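Local coordinates for dual specificity protein phosphatase 8 (Homo sapiens, PDB 4JMK), which probably removes phosphate from phosphotyrosine, phosphoserine and phosphothreonine in proteins and so negatively regulates mitogen-activated protein kinases, at residues A[55-60]-A[92-97]; A[5-10]-A[100-105]. The protein carries 1 engineered substitution. All blocks are in the same frame, centred on the assembly; numbering follows the deposited sequence.

Interaction 1: residues A[55-60]-A[92-97]. With SO4 (sulfate ion), chain C; SO4 (sulfate ion), chain D.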
loop_
_atom_site.group_PDB
_atom_site.type_symbol
_atom_site.label_atom_id
_atom_site.label_comp_id
_atom_site.label_asym_id
_atom_site.label_seq_id
_atom_site.Cartn_x
_atom_site.Cartn_y
_atom_site.Cartn_z
ATOM N N ILE A 55 -10.489 4.772 -4.473
ATOM C CA ILE A 55 -10.401 4.256 -5.839
ATOM C C ILE A 55 -11.111 2.914 -6.023
ATOM O O ILE A 55 -11.145 2.083 -5.113
ATOM C CB ILE A 55 -8.929 4.104 -6.286
ATOM C CG1 ILE A 55 -8.180 3.138 -5.357
ATOM C CG2 ILE A 55 -8.242 5.462 -6.326
ATOM C CD1 ILE A 55 -6.740 2.861 -5.767
ATOM N N ASN A 56 -11.657 2.713 -7.221
ATOM C CA ASN A 56 -12.291 1.460 -7.619
ATOM C C ASN A 56 -11.267 0.536 -8.291
ATOM O O ASN A 56 -10.260 1.012 -8.809
ATOM C CB ASN A 56 -13.434 1.788 -8.592
ATOM C CG ASN A 56 -14.338 0.602 -8.870
ATOM O OD1 ASN A 56 -14.438 0.136 -10.007
ATOM N ND2 ASN A 56 -15.008 0.113 -7.836
ATOM N N ASP A 57 -11.507 -0.775 -8.294
ATOM C CA ASP A 57 -10.561 -1.696 -8.934
ATOM C C ASP A 57 -10.918 -1.949 -10.399
ATOM O O ASP A 57 -11.653 -2.889 -10.707
ATOM C CB ASP A 57 -10.499 -3.035 -8.188
ATOM C CG ASP A 57 -9.452 -3.978 -8.762
ATOM O OD1 ASP A 57 -8.313 -3.524 -9.029
ATOM O OD2 ASP A 57 -9.765 -5.175 -8.950
ATOM N N ASN A 58 -10.402 -1.118 -11.300
ATOM C CA ASN A 58 -10.732 -1.277 -12.716
ATOM C C ASN A 58 -9.632 -0.807 -13.650
ATOM O O ASN A 58 -8.580 -0.356 -13.204
ATOM C CB ASN A 58 -12.071 -0.605 -13.069
ATOM C CG ASN A 58 -12.025 0.912 -12.941
ATOM O OD1 ASN A 58 -11.229 1.582 -13.601
ATOM N ND2 ASN A 58 -12.902 1.460 -12.107
ATOM N N TYR A 59 -9.886 -0.900 -14.954
ATOM C CA TYR A 59 -8.838 -0.628 -15.936
ATOM C C TYR A 59 -8.647 0.858 -16.251
ATOM O O TYR A 59 -7.697 1.236 -16.934
ATOM C CB TYR A 59 -9.042 -1.471 -17.206
ATOM C CG TYR A 59 -8.615 -2.924 -17.037
ATOM C CD1 TYR A 59 -9.541 -3.915 -16.719
ATOM C CD2 TYR A 59 -7.278 -3.299 -17.184
ATOM C CE1 TYR A 59 -9.147 -5.243 -16.557
ATOM C CE2 TYR A 59 -6.875 -4.622 -17.022
ATOM C CZ TYR A 59 -7.812 -5.589 -16.709
ATOM O OH TYR A 59 -7.407 -6.899 -16.550
ATOM N N CYS A 60 -9.523 1.705 -15.719
ATOM C CA CYS A 60 -9.438 3.136 -15.992
ATOM C C CYS A 60 -9.214 3.980 -14.743
ATOM O O CYS A 60 -8.981 5.186 -14.846
ATOM C CB CYS A 60 -10.696 3.608 -16.727
ATOM S SG CYS A 60 -11.077 2.636 -18.190
ATOM N N ILE A 92 -5.707 -7.858 -3.256
ATOM C CA ILE A 92 -4.875 -8.414 -4.327
ATOM C C ILE A 92 -4.517 -7.463 -5.474
ATOM O O ILE A 92 -3.725 -7.832 -6.348
ATOM C CB ILE A 92 -5.466 -9.733 -4.918
ATOM C CG1 ILE A 92 -6.676 -9.464 -5.813
ATOM C CG2 ILE A 92 -5.787 -10.749 -3.814
ATOM C CD1 ILE A 92 -7.258 -10.746 -6.406
ATOM N N SER A 93 -5.098 -6.262 -5.491
ATOM C CA SER A 93 -4.860 -5.329 -6.605
ATOM C C SER A 93 -4.560 -3.895 -6.155
ATOM O O SER A 93 -3.432 -3.436 -6.265
ATOM C CB SER A 93 -6.062 -5.324 -7.557
ATOM O OG SER A 93 -5.779 -4.571 -8.726
ATOM N N ARG A 94 -5.580 -3.183 -5.674
ATOM C CA ARG A 94 -5.419 -1.782 -5.261
ATOM C C ARG A 94 -4.402 -1.621 -4.138
ATOM O O ARG A 94 -3.411 -0.900 -4.283
ATOM C CB ARG A 94 -6.762 -1.187 -4.841
ATOM C CG ARG A 94 -7.688 -0.890 -6.020
ATOM C CD ARG A 94 -9.102 -0.637 -5.537
ATOM N NE ARG A 94 -9.721 -1.859 -5.028
ATOM C CZ ARG A 94 -10.959 -1.924 -4.541
ATOM N NH1 ARG A 94 -11.709 -0.829 -4.482
ATOM N NH2 ARG A 94 -11.443 -3.081 -4.101
ATOM N N SER A 95 -4.635 -2.309 -3.026
ATOM C CA SER A 95 -3.717 -2.259 -1.901
ATOM C C SER A 95 -2.350 -2.843 -2.253
ATOM O O SER A 95 -1.307 -2.308 -1.856
ATOM C CB SER A 95 -4.328 -3.007 -0.718
ATOM O OG SER A 95 -4.676 -4.326 -1.100
ATOM N N ALA A 96 -2.339 -3.934 -3.017
ATOM C CA ALA A 96 -1.071 -4.565 -3.379
ATOM C C ALA A 96 -0.190 -3.576 -4.146
ATOM O O ALA A 96 1.019 -3.485 -3.912
ATOM C CB ALA A 96 -1.336 -5.818 -4.218
ATOM N N THR A 97 -0.800 -2.825 -5.056
ATOM C CA THR A 97 -0.025 -1.860 -5.846
ATOM C C THR A 97 0.592 -0.774 -4.957
ATOM O O THR A 97 1.743 -0.376 -5.146
ATOM C CB THR A 97 -0.883 -1.252 -6.976
ATOM O OG1 THR A 97 -1.396 -2.314 -7.796
ATOM C CG2 THR A 97 -0.034 -0.326 -7.851
HETATM S S SO4 C . -8.579 -5.410 -4.568
HETATM O O1 SO4 C . -9.727 -5.366 -3.663
HETATM O O2 SO4 C . -8.568 -4.169 -5.335
HETATM O O3 SO4 C . -8.736 -6.545 -5.462
HETATM O O4 SO4 C . -7.341 -5.557 -3.843
HETATM S S SO4 D . -15.354 0.443 -4.803
HETATM O O1 SO4 D . -16.719 0.656 -4.336
HETATM O O2 SO4 D . -15.020 1.514 -5.738
HETATM O O3 SO4 D . -15.286 -0.847 -5.489
HETATM O O4 SO4 D . -14.423 0.459 -3.676
#

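Interaction 2: residues A[5-10]-A[100-105]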
loop_
_atom_site.group_PDB
_atom_site.type_symbol
_atom_site.label_atom_id
_atom_site.label_comp_id
_atom_site.label_asym_id
_atom_site.label_seq_id
_atom_site.Cartn_x
_atom_site.Cartn_y
_atom_site.Cartn_z
ATOM N N ARG A 5 2.407 -9.961 6.503
ATOM C CA ARG A 5 3.397 -8.980 6.930
ATOM C C ARG A 5 4.392 -8.749 5.785
ATOM O O ARG A 5 5.085 -9.676 5.360
ATOM C CB ARG A 5 4.123 -9.488 8.173
ATOM C CG ARG A 5 5.006 -8.450 8.861
ATOM C CD ARG A 5 5.857 -9.093 9.956
ATOM N NE ARG A 5 7.094 -9.676 9.427
ATOM C CZ ARG A 5 7.300 -10.977 9.222
ATOM N NH1 ARG A 5 6.351 -11.862 9.502
ATOM N NH2 ARG A 5 8.465 -11.396 8.738
ATOM N N ILE A 6 4.464 -7.522 5.274
ATOM C CA ILE A 6 5.389 -7.227 4.169
ATOM C C ILE A 6 6.745 -6.723 4.700
ATOM O O ILE A 6 7.808 -7.216 4.298
ATOM C CB ILE A 6 4.788 -6.197 3.177
ATOM C CG1 ILE A 6 3.457 -6.712 2.617
ATOM C CG2 ILE A 6 5.763 -5.903 2.039
ATOM C CD1 ILE A 6 3.583 -8.028 1.827
ATOM N N LEU A 7 6.686 -5.731 5.591
ATOM C CA LEU A 7 7.852 -5.220 6.322
ATOM C C LEU A 7 7.434 -5.177 7.787
ATOM O O LEU A 7 6.248 -5.317 8.071
ATOM C CB LEU A 7 8.206 -3.815 5.829
ATOM C CG LEU A 7 8.474 -3.657 4.327
ATOM C CD1 LEU A 7 8.748 -2.188 4.011
ATOM C CD2 LEU A 7 9.662 -4.508 3.894
ATOM N N PRO A 8 8.389 -4.986 8.726
ATOM C CA PRO A 8 7.960 -5.008 10.130
ATOM C C PRO A 8 6.860 -3.990 10.447
ATOM O O PRO A 8 6.044 -4.243 11.336
ATOM C CB PRO A 8 9.255 -4.677 10.902
ATOM C CG PRO A 8 10.341 -5.200 10.043
ATOM C CD PRO A 8 9.861 -4.952 8.603
ATOM N N HIS A 9 6.813 -2.872 9.726
ATOM C CA HIS A 9 5.783 -1.871 9.994
ATOM C C HIS A 9 4.663 -1.913 8.959
ATOM O O HIS A 9 3.729 -1.132 9.030
ATOM C CB HIS A 9 6.386 -0.465 10.047
ATOM C CG HIS A 9 7.083 -0.051 8.784
ATOM N ND1 HIS A 9 8.223 -0.680 8.321
ATOM C CD2 HIS A 9 6.813 0.940 7.899
ATOM C CE1 HIS A 9 8.616 -0.097 7.202
ATOM N NE2 HIS A 9 7.784 0.891 6.926
ATOM N N LEU A 10 4.748 -2.817 7.989
ATOM C CA LEU A 10 3.788 -2.766 6.871
ATOM C C LEU A 10 3.129 -4.114 6.572
ATOM O O LEU A 10 3.810 -5.091 6.188
ATOM C CB LEU A 10 4.497 -2.227 5.609
ATOM C CG LEU A 10 3.661 -2.193 4.325
ATOM C CD1 LEU A 10 2.532 -1.186 4.465
ATOM C CD2 LEU A 10 4.554 -1.832 3.147
ATOM N N ILE A 100 3.619 -2.203 -3.260
ATOM C CA ILE A 100 4.728 -2.322 -4.222
ATOM C C ILE A 100 5.394 -0.973 -4.425
ATOM O O ILE A 100 6.618 -0.882 -4.390
ATOM C CB ILE A 100 4.269 -2.917 -5.583
ATOM C CG1 ILE A 100 3.796 -4.357 -5.369
ATOM C CG2 ILE A 100 5.424 -2.905 -6.595
ATOM C CD1 ILE A 100 2.936 -4.922 -6.499
ATOM N N ALA A 101 4.601 0.076 -4.631
ATOM C CA ALA A 101 5.167 1.419 -4.786
ATOM C C ALA A 101 5.976 1.846 -3.555
ATOM O O ALA A 101 7.012 2.504 -3.678
ATOM C CB ALA A 101 4.061 2.434 -5.086
ATOM N N TYR A 102 5.502 1.491 -2.364
ATOM C CA TYR A 102 6.217 1.871 -1.152
ATOM C C TYR A 102 7.618 1.263 -1.124
ATOM O O TYR A 102 8.593 1.921 -0.744
ATOM C CB TYR A 102 5.440 1.447 0.103
ATOM C CG TYR A 102 6.184 1.819 1.361
ATOM C CD1 TYR A 102 6.103 3.106 1.884
ATOM C CD2 TYR A 102 6.993 0.896 2.012
ATOM C CE1 TYR A 102 6.813 3.457 3.035
ATOM C CE2 TYR A 102 7.700 1.238 3.160
ATOM C CZ TYR A 102 7.599 2.517 3.659
ATOM O OH TYR A 102 8.299 2.858 4.791
ATOM N N ILE A 103 7.715 -0.000 -1.516
ATOM C CA ILE A 103 9.005 -0.678 -1.528
ATOM C C ILE A 103 9.901 -0.088 -2.595
ATOM O O ILE A 103 11.101 0.112 -2.371
ATOM C CB ILE A 103 8.823 -2.189 -1.716
ATOM C CG1 ILE A 103 8.174 -2.761 -0.456
ATOM C CG2 ILE A 103 10.141 -2.889 -1.955
ATOM C CD1 ILE A 103 7.635 -4.114 -0.660
ATOM N N MET A 104 9.317 0.220 -3.750
ATOM C CA MET A 104 10.079 0.863 -4.824
ATOM C C MET A 104 10.757 2.153 -4.368
ATOM O O MET A 104 11.957 2.344 -4.546
ATOM C CB MET A 104 9.145 1.218 -5.974
ATOM C CG MET A 104 8.754 0.069 -6.849
ATOM S SD MET A 104 7.490 0.567 -8.038
ATOM C CE MET A 104 8.480 1.659 -9.033
ATOM N N LYS A 105 9.971 3.049 -3.793
ATOM C CA LYS A 105 10.481 4.341 -3.380
ATOM C C LYS A 105 11.441 4.216 -2.205
ATOM O O LYS A 105 12.472 4.879 -2.183
ATOM C CB LYS A 105 9.324 5.263 -3.015
ATOM C CG LYS A 105 9.747 6.709 -2.754
ATOM C CD LYS A 105 8.527 7.596 -2.537
ATOM C CE LYS A 105 8.915 9.001 -2.165
ATOM N NZ LYS A 105 9.944 9.506 -3.081
#

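Interaction 1: residues A[55-60]-A[92-97]
R94 reaches from the first turn of helix 94-107 to the loop at I55 and D57, with a sulfate ion (chain C) held beside it. CB and CG of R94 run alongside the I55 side chain, the two sliding past each other in opposite directions, with R94 CG 3.9 Å from I55 CD1. I55 has CG1 set between its backbone N and carbonyl carbon (chi1 60°), which brings CD1 to that stem. CD of R94 passes by the carbonyl O of I55. The chain then bends at chi3 (-70°), and NE gives a nearly straight bond to sulfate O2, 2.6 Å away. NH2 binds sulfate O1 at 2.9 Å. NH1 turns the other way and meets I55 O at 3.0 Å, in the carbonyl plane and on a lone pair; it also donates to O4 of a second sulfate (chain D). D57 CB lies over one face of the guanidinium, 3.5 Å from NE. No guanidinium N-H points at the D57 carboxylate, whose OD1 accepts from S93 OG at 2.8 Å. The backbone N atoms of I92, S93 and R94 also bind the first sulfate, as do A90 N and S88 OG. S88 replaces the predicted phosphocysteine nucleophile and is engineered. The loop from S88 to R94 is the phosphate-binding P-loop of the protein-tyrosine phosphatase fold, and the sulfate, probably from the crystallisation liquor, probably sits where the substrate phosphate would bind. F131 of helix 129-148 packs against D57, S93 and R94. The contact thus joins the loop after strand 50-52 to the start of helix 94-107.

Interaction 2: residues A[5-10]-A[100-105]
Segment 5-10 makes a tight bend facing helix 94-107: a type I turn runs from L7 to L10, and I6 and L7 both donate backbone N-H to L10 O in a classic beta bulge. I6, L7, H9 and L10 all send side chains to the helix, where Y102 and I103 receive them. H9 and Y102 come from opposite directions. H9 NE2 donates to Y102 OH at 2.9 Å, in the plane of the imidazole and almost straight (168°). The ring planes stand at 72° and meet obliquely. H9 has CG between its backbone N and carbonyl carbon (chi1 59°), a rotation that carries NE2 to the hydroxyl. L7 CD1 comes in at the edge of the tyrosine ring, 3.7 Å from CE2. L10 CD2 approaches Y102 CD2 at 3.8 Å, its side chain sliding past the ring in the opposite direction. Beside this, I6 and I103 cross at about a right angle, with I6 CG2 3.7 Å from I103 CD1. Helix 67-79 adds I71 and I74 against Y102, while V84 and V86 of strand 83-87 touch L10. The Y102 hydroxyl is also hydrogen-bonded to D75 OD1 of helix 67-79. A leucine in place of Y102 would probably leave H9 NE2 and D75 without their shared hydroxyl and open a gap beside L7 and L10. The contact is mostly apolar, with one polar point where the tyrosine hydroxyl enters. There H9, Y102 and D75 form a hydrogen-bonded chain. Since H9 NE2 donates, the hydroxyl probably passes its own proton to D75, and the two bonds are likely to limit how far the ring can move.

Both contacts use helix 94-107; their centres are about 17 Å apart. Interaction 1 takes its start, where the P-loop runs into it; interaction 2 takes residues farther along, away from the active site. Along the chain, interaction 1 is nested inside the loop closed by interaction 2. Both are mainly buried, but interaction 1 includes the exposed N56, while none of the touching residues of interaction 2 is exposed. Their chemistry differs accordingly. At 55-60 with 92-97, the arginine binds an anion together with P-loop N-H groups, and the facing loop contributes a carbonyl and a carboxylate. At 5-10 with 100-105, aliphatic and aromatic side chains pack the helix against the sheet, with one polar link across.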